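Long-range contact in putative 6-phosphogluconolactonase (Neisseria gonorrhoeae, PDB 3LHI), which probably hydrolyses 6-phosphogluconolactone to 6-phosphogluconate, the second step of the oxidative pentose phosphate pathway: residues V189-F202 / L219-E232. Sequence-based numbering, arbitrary orientation.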
loop_
_atom_site.group_PDB
_atom_site.type_symbol
_atom_site.label_atom_id
_atom_site.label_comp_id
_atom_site.label_asym_id
_atom_site.label_seq_id
_atom_site.Cartn_x
_atom_site.Cartn_y
_atom_site.Cartn_z
ATOM N N VAL A 189 5.668 -7.820 3.656
ATOM C CA VAL A 189 4.721 -7.432 2.641
ATOM C C VAL A 189 3.506 -8.338 2.722
ATOM O O VAL A 189 3.612 -9.568 2.660
ATOM C CB VAL A 189 5.338 -7.502 1.244
ATOM C CG1 VAL A 189 4.327 -7.078 0.171
ATOM C CG2 VAL A 189 6.602 -6.583 1.176
ATOM N N PHE A 190 2.354 -7.716 2.817
ATOM C CA PHE A 190 1.061 -8.389 2.822
ATOM C C PHE A 190 0.280 -7.979 1.571
ATOM O O PHE A 190 0.427 -6.857 1.101
ATOM C CB PHE A 190 0.263 -7.998 4.038
ATOM C CG PHE A 190 0.831 -8.455 5.332
ATOM C CD1 PHE A 190 1.825 -7.718 5.994
ATOM C CD2 PHE A 190 0.398 -9.615 5.898
ATOM C CE1 PHE A 190 2.365 -8.191 7.193
ATOM C CE2 PHE A 190 0.894 -10.052 7.073
ATOM C CZ PHE A 190 1.904 -9.375 7.702
ATOM N N LEU A 191 -0.559 -8.867 1.049
ATOM C CA LEU A 191 -1.494 -8.582 -0.050
ATOM C C LEU A 191 -2.877 -9.016 0.439
ATOM O O LEU A 191 -3.046 -10.191 0.857
ATOM C CB LEU A 191 -1.108 -9.367 -1.312
ATOM C CG LEU A 191 -2.104 -9.235 -2.474
ATOM C CD1 LEU A 191 -2.204 -7.809 -2.985
ATOM C CD2 LEU A 191 -1.697 -10.171 -3.608
ATOM N N ALA A 192 -3.841 -8.120 0.354
ATOM C CA ALA A 192 -5.219 -8.432 0.662
ATOM C C ALA A 192 -6.073 -8.296 -0.570
ATOM O O ALA A 192 -6.044 -7.265 -1.237
ATOM C CB ALA A 192 -5.727 -7.469 1.715
ATOM N N ILE A 193 -6.773 -9.379 -0.912
ATOM C CA ILE A 193 -7.631 -9.438 -2.088
ATOM C C ILE A 193 -8.923 -10.159 -1.722
ATOM O O ILE A 193 -8.944 -10.956 -0.807
ATOM C CB ILE A 193 -6.912 -10.099 -3.280
ATOM C CG1 ILE A 193 -6.271 -11.429 -2.914
ATOM C CG2 ILE A 193 -5.956 -9.109 -4.008
ATOM C CD1 ILE A 193 -6.006 -12.352 -4.113
ATOM N N GLN A 194 -9.977 -9.857 -2.464
ATOM C CA GLN A 194 -11.288 -10.469 -2.229
ATOM C C GLN A 194 -11.979 -10.860 -3.550
ATOM O O GLN A 194 -11.951 -10.094 -4.549
ATOM C CB GLN A 194 -12.143 -9.508 -1.398
ATOM C CG GLN A 194 -13.519 -10.021 -1.057
ATOM C CD GLN A 194 -14.320 -9.057 -0.184
ATOM O OE1 GLN A 194 -13.780 -8.133 0.445
ATOM N NE2 GLN A 194 -15.622 -9.299 -0.119
ATOM N N GLY A 195 -12.547 -12.081 -3.583
ATOM C CA GLY A 195 -13.443 -12.456 -4.719
ATOM C C GLY A 195 -12.798 -13.292 -5.804
ATOM O O GLY A 195 -11.583 -13.201 -6.036
ATOM N N GLU A 196 -13.623 -14.096 -6.504
ATOM C CA GLU A 196 -13.084 -15.062 -7.438
ATOM C C GLU A 196 -12.396 -14.392 -8.627
ATOM O O GLU A 196 -11.455 -14.964 -9.199
ATOM C CB GLU A 196 -14.189 -16.058 -7.883
ATOM C CG GLU A 196 -15.369 -15.443 -8.654
ATOM C CD GLU A 196 -16.696 -16.245 -8.510
ATOM O OE1 GLU A 196 -16.674 -17.432 -8.064
ATOM O OE2 GLU A 196 -17.765 -15.659 -8.831
ATOM N N GLU A 197 -12.867 -13.210 -8.997
ATOM C CA GLU A 197 -12.284 -12.481 -10.161
ATOM C C GLU A 197 -10.849 -12.123 -9.833
ATOM O O GLU A 197 -9.925 -12.461 -10.584
ATOM C CB GLU A 197 -13.052 -11.200 -10.532
ATOM C CG GLU A 197 -12.333 -10.425 -11.700
ATOM C CD GLU A 197 -13.107 -9.235 -12.272
ATOM O OE1 GLU A 197 -14.230 -8.954 -11.789
ATOM O OE2 GLU A 197 -12.569 -8.576 -13.227
ATOM N N LYS A 198 -10.672 -11.570 -8.646
ATOM C CA LYS A 198 -9.292 -11.300 -8.163
ATOM C C LYS A 198 -8.495 -12.557 -7.902
ATOM O O LYS A 198 -7.297 -12.573 -8.153
ATOM C CB LYS A 198 -9.266 -10.346 -6.995
ATOM C CG LYS A 198 -9.578 -8.937 -7.493
ATOM C CD LYS A 198 -9.476 -7.958 -6.420
ATOM C CE LYS A 198 -9.829 -6.538 -6.857
ATOM N NZ LYS A 198 -9.434 -5.682 -5.709
ATOM N N LYS A 199 -9.113 -13.647 -7.412
ATOM C CA LYS A 199 -8.325 -14.891 -7.277
ATOM C C LYS A 199 -7.840 -15.350 -8.652
ATOM O O LYS A 199 -6.698 -15.776 -8.777
ATOM C CB LYS A 199 -9.020 -16.045 -6.522
ATOM C CG LYS A 199 -8.058 -17.265 -6.296
ATOM C CD LYS A 199 -8.655 -18.389 -5.452
ATOM C CE LYS A 199 -7.705 -19.585 -5.341
ATOM N NZ LYS A 199 -7.350 -20.174 -6.671
ATOM N N ALA A 200 -8.670 -15.204 -9.683
ATOM C CA ALA A 200 -8.252 -15.636 -11.048
ATOM C C ALA A 200 -7.076 -14.821 -11.620
ATOM O O ALA A 200 -6.057 -15.373 -12.069
ATOM C CB ALA A 200 -9.460 -15.661 -12.028
ATOM N N VAL A 201 -7.147 -13.516 -11.418
ATOM C CA VAL A 201 -6.064 -12.624 -11.822
ATOM C C VAL A 201 -4.796 -12.877 -11.005
ATOM O O VAL A 201 -3.689 -12.950 -11.556
ATOM C CB VAL A 201 -6.528 -11.192 -11.652
ATOM C CG1 VAL A 201 -5.355 -10.213 -11.902
ATOM C CG2 VAL A 201 -7.705 -10.896 -12.584
ATOM N N PHE A 202 -4.951 -13.017 -9.681
ATOM C CA PHE A 202 -3.840 -13.445 -8.854
ATOM C C PHE A 202 -3.168 -14.737 -9.389
ATOM O O PHE A 202 -1.923 -14.824 -9.466
ATOM C CB PHE A 202 -4.264 -13.632 -7.396
ATOM C CG PHE A 202 -3.162 -14.087 -6.532
ATOM C CD1 PHE A 202 -2.321 -13.175 -5.905
ATOM C CD2 PHE A 202 -2.908 -15.436 -6.363
ATOM C CE1 PHE A 202 -1.278 -13.603 -5.157
ATOM C CE2 PHE A 202 -1.837 -15.866 -5.594
ATOM C CZ PHE A 202 -1.025 -14.919 -4.975
ATOM N N LEU A 219 5.378 -10.615 -6.735
ATOM C CA LEU A 219 5.236 -12.024 -6.342
ATOM C C LEU A 219 6.479 -12.831 -6.709
ATOM O O LEU A 219 6.892 -13.733 -5.966
ATOM C CB LEU A 219 3.988 -12.653 -6.995
ATOM C CG LEU A 219 2.642 -12.082 -6.568
ATOM C CD1 LEU A 219 1.517 -12.721 -7.412
ATOM C CD2 LEU A 219 2.390 -12.306 -5.076
ATOM N N ASN A 220 7.098 -12.463 -7.820
ATOM C CA ASN A 220 8.243 -13.181 -8.392
ATOM C C ASN A 220 9.613 -12.535 -8.109
ATOM O O ASN A 220 10.658 -13.013 -8.581
ATOM C CB ASN A 220 7.989 -13.388 -9.914
ATOM C CG ASN A 220 6.829 -14.372 -10.188
ATOM O OD1 ASN A 220 7.044 -15.568 -10.043
ATOM N ND2 ASN A 220 5.588 -13.870 -10.544
ATOM N N HIS A 221 9.639 -11.496 -7.289
ATOM C CA HIS A 221 10.868 -10.768 -7.012
ATOM C C HIS A 221 11.695 -11.557 -5.999
ATOM O O HIS A 221 11.156 -12.088 -5.002
ATOM C CB HIS A 221 10.535 -9.399 -6.420
ATOM C CG HIS A 221 11.642 -8.398 -6.473
ATOM N ND1 HIS A 221 12.795 -8.502 -5.703
ATOM C CD2 HIS A 221 11.763 -7.247 -7.179
ATOM C CE1 HIS A 221 13.565 -7.454 -5.950
ATOM N NE2 HIS A 221 12.969 -6.686 -6.854
ATOM N N GLN A 222 13.005 -11.624 -6.249
ATOM C CA GLN A 222 13.930 -12.265 -5.303
ATOM C C GLN A 222 13.786 -11.541 -3.980
ATOM O O GLN A 222 13.720 -10.290 -3.913
ATOM C CB GLN A 222 15.388 -12.204 -5.807
ATOM C CG GLN A 222 16.394 -13.046 -4.966
ATOM C CD GLN A 222 16.846 -12.402 -3.656
ATOM O OE1 GLN A 222 16.977 -11.162 -3.544
ATOM N NE2 GLN A 222 17.127 -13.251 -2.660
ATOM N N GLY A 223 13.774 -12.335 -2.916
ATOM C CA GLY A 223 13.790 -11.785 -1.581
ATOM C C GLY A 223 12.457 -11.339 -1.057
ATOM O O GLY A 223 12.397 -10.844 0.058
ATOM N N VAL A 224 11.388 -11.484 -1.852
ATOM C CA VAL A 224 10.051 -11.051 -1.431
ATOM C C VAL A 224 9.207 -12.313 -1.208
ATOM O O VAL A 224 9.122 -13.206 -2.071
ATOM C CB VAL A 224 9.345 -10.121 -2.461
ATOM C CG1 VAL A 224 7.991 -9.586 -1.928
ATOM C CG2 VAL A 224 10.259 -9.000 -2.855
ATOM N N ASN A 225 8.618 -12.384 -0.026
ATOM C CA ASN A 225 7.695 -13.443 0.368
ATOM C C ASN A 225 6.385 -12.810 0.820
ATOM O O ASN A 225 6.211 -12.492 1.993
ATOM C CB ASN A 225 8.281 -14.238 1.521
ATOM C CG ASN A 225 7.337 -15.379 1.983
ATOM O OD1 ASN A 225 6.602 -15.966 1.167
ATOM N ND2 ASN A 225 7.364 -15.688 3.287
ATOM N N CYS A 226 5.458 -12.630 -0.120
ATOM C CA CYS A 226 4.186 -11.954 0.165
ATOM C C CYS A 226 3.213 -12.814 0.962
ATOM O O CYS A 226 2.919 -13.964 0.573
ATOM C CB CYS A 226 3.447 -11.550 -1.120
ATOM S SG CYS A 226 4.199 -10.303 -2.079
ATOM N N HIS A 227 2.674 -12.243 2.040
ATOM C CA HIS A 227 1.653 -12.938 2.847
ATOM C C HIS A 227 0.279 -12.522 2.271
ATOM O O HIS A 227 -0.093 -11.365 2.406
ATOM C CB HIS A 227 1.821 -12.502 4.307
ATOM C CG HIS A 227 3.205 -12.705 4.843
ATOM N ND1 HIS A 227 3.590 -13.907 5.400
ATOM C CD2 HIS A 227 4.293 -11.885 4.894
ATOM C CE1 HIS A 227 4.858 -13.824 5.782
ATOM N NE2 HIS A 227 5.309 -12.607 5.492
ATOM N N VAL A 228 -0.443 -13.455 1.626
ATOM C CA VAL A 228 -1.635 -13.147 0.871
ATOM C C VAL A 228 -2.875 -13.570 1.688
ATOM O O VAL A 228 -2.939 -14.709 2.176
ATOM C CB VAL A 228 -1.649 -13.803 -0.530
ATOM C CG1 VAL A 228 -2.907 -13.331 -1.278
ATOM C CG2 VAL A 228 -0.325 -13.519 -1.303
ATOM N N PHE A 229 -3.770 -12.615 1.911
ATOM C CA PHE A 229 -5.004 -12.823 2.657
ATOM C C PHE A 229 -6.160 -12.651 1.716
ATOM O O PHE A 229 -6.403 -11.552 1.223
ATOM C CB PHE A 229 -5.126 -11.848 3.840
ATOM C CG PHE A 229 -4.245 -12.191 5.005
ATOM C CD1 PHE A 229 -2.852 -12.095 4.933
ATOM C CD2 PHE A 229 -4.794 -12.666 6.165
ATOM C CE1 PHE A 229 -2.071 -12.481 5.984
ATOM C CE2 PHE A 229 -3.987 -13.025 7.255
ATOM C CZ PHE A 229 -2.617 -12.949 7.146
ATOM N N TYR A 230 -6.919 -13.725 1.513
ATOM C CA TYR A 230 -7.983 -13.743 0.513
ATOM C C TYR A 230 -9.289 -14.105 1.169
ATOM O O TYR A 230 -9.334 -15.031 1.967
ATOM C CB TYR A 230 -7.670 -14.806 -0.540
ATOM C CG TYR A 230 -8.798 -15.083 -1.491
ATOM C CD1 TYR A 230 -9.142 -14.175 -2.469
ATOM C CD2 TYR A 230 -9.562 -16.234 -1.384
ATOM C CE1 TYR A 230 -10.164 -14.413 -3.338
ATOM C CE2 TYR A 230 -10.626 -16.455 -2.247
ATOM C CZ TYR A 230 -10.938 -15.539 -3.195
ATOM O OH TYR A 230 -11.980 -15.727 -4.090
ATOM N N ALA A 231 -10.340 -13.390 0.800
ATOM C CA ALA A 231 -11.691 -13.703 1.245
ATOM C C ALA A 231 -12.539 -13.894 0.021
ATOM O O ALA A 231 -12.419 -13.163 -0.947
ATOM C CB ALA A 231 -12.257 -12.548 2.088
ATOM N N GLU A 232 -13.444 -14.863 0.069
ATOM C CA GLU A 232 -14.273 -15.052 -1.104
ATOM C C GLU A 232 -15.233 -13.873 -1.213
ATOM O O GLU A 232 -15.562 -13.063 -0.303
ATOM C CB GLU A 232 -15.018 -16.407 -1.160
ATOM C CG GLU A 232 -15.092 -17.091 0.129
ATOM C CD GLU A 232 -15.956 -18.327 0.082
ATOM O OE1 GLU A 232 -17.157 -18.216 -0.300
ATOM O OE2 GLU A 232 -15.419 -19.394 0.448
ATOM O OXT GLU A 232 -15.682 -13.703 -2.332
HETATM O O HOH W 1 7.170 -10.306 3.368
HETATM O O HOH W 2 -16.221 -11.379 -2.830
HETATM O O HOH W 3 -16.633 -13.431 -5.397
#
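Leu191 O receives the amide N of Phe229 at 2.7 Å, with an N-H...O angle of 172°, and the CA-H of Val228 also points at this oxygen. This bond is central to a parallel strand pair, 189-194 with 226-231, whose six backbone hydrogen bonds run from His227 N to Val189 O at one end to Gly195 N to Ala231 O at the other. The link between the strands passes through helices 196-206 and 215-219, making a beta-alpha-beta crossover in the Rossmann-like core of the family; strand 3-8 flanks 226-231, and 130-133 flanks 188-194.

Phe190, His227 and Phe229 share one sheet face with Ala192, and helix 11-33 packs on Phe190, Ala192 and Phe229. Phe229 CE1 lies in the plane of the Phe190 ring, 3.8 Å from its CD2 at the edge, whereas His227 CD2 sits over a face of that ring. The Phe190 and His227 planes are inclined at 34°.

Leu191, Ile193, Val228 and Tyr230 occupy the other face, toward helix 196-206. Phe202 of that helix and Val228 come from opposite directions, with Val228 CG2 4.0 Å from Phe202 CE1; Leu219 CD1, at the end of helix 215-219, touches Phe202 CE1 at 3.7 Å. With CG anti to its backbone N (chi1 170°), Tyr230 extends alongside the end of strand 189-194: its CD1 is 4.0 Å from Ile193 CD1, and its hydroxyl end lies beside Gly195, the helix N-cap. Lys199, salt-bridged through its amine to Asp203, sets its CB 3.8 Å from Tyr230 CE1.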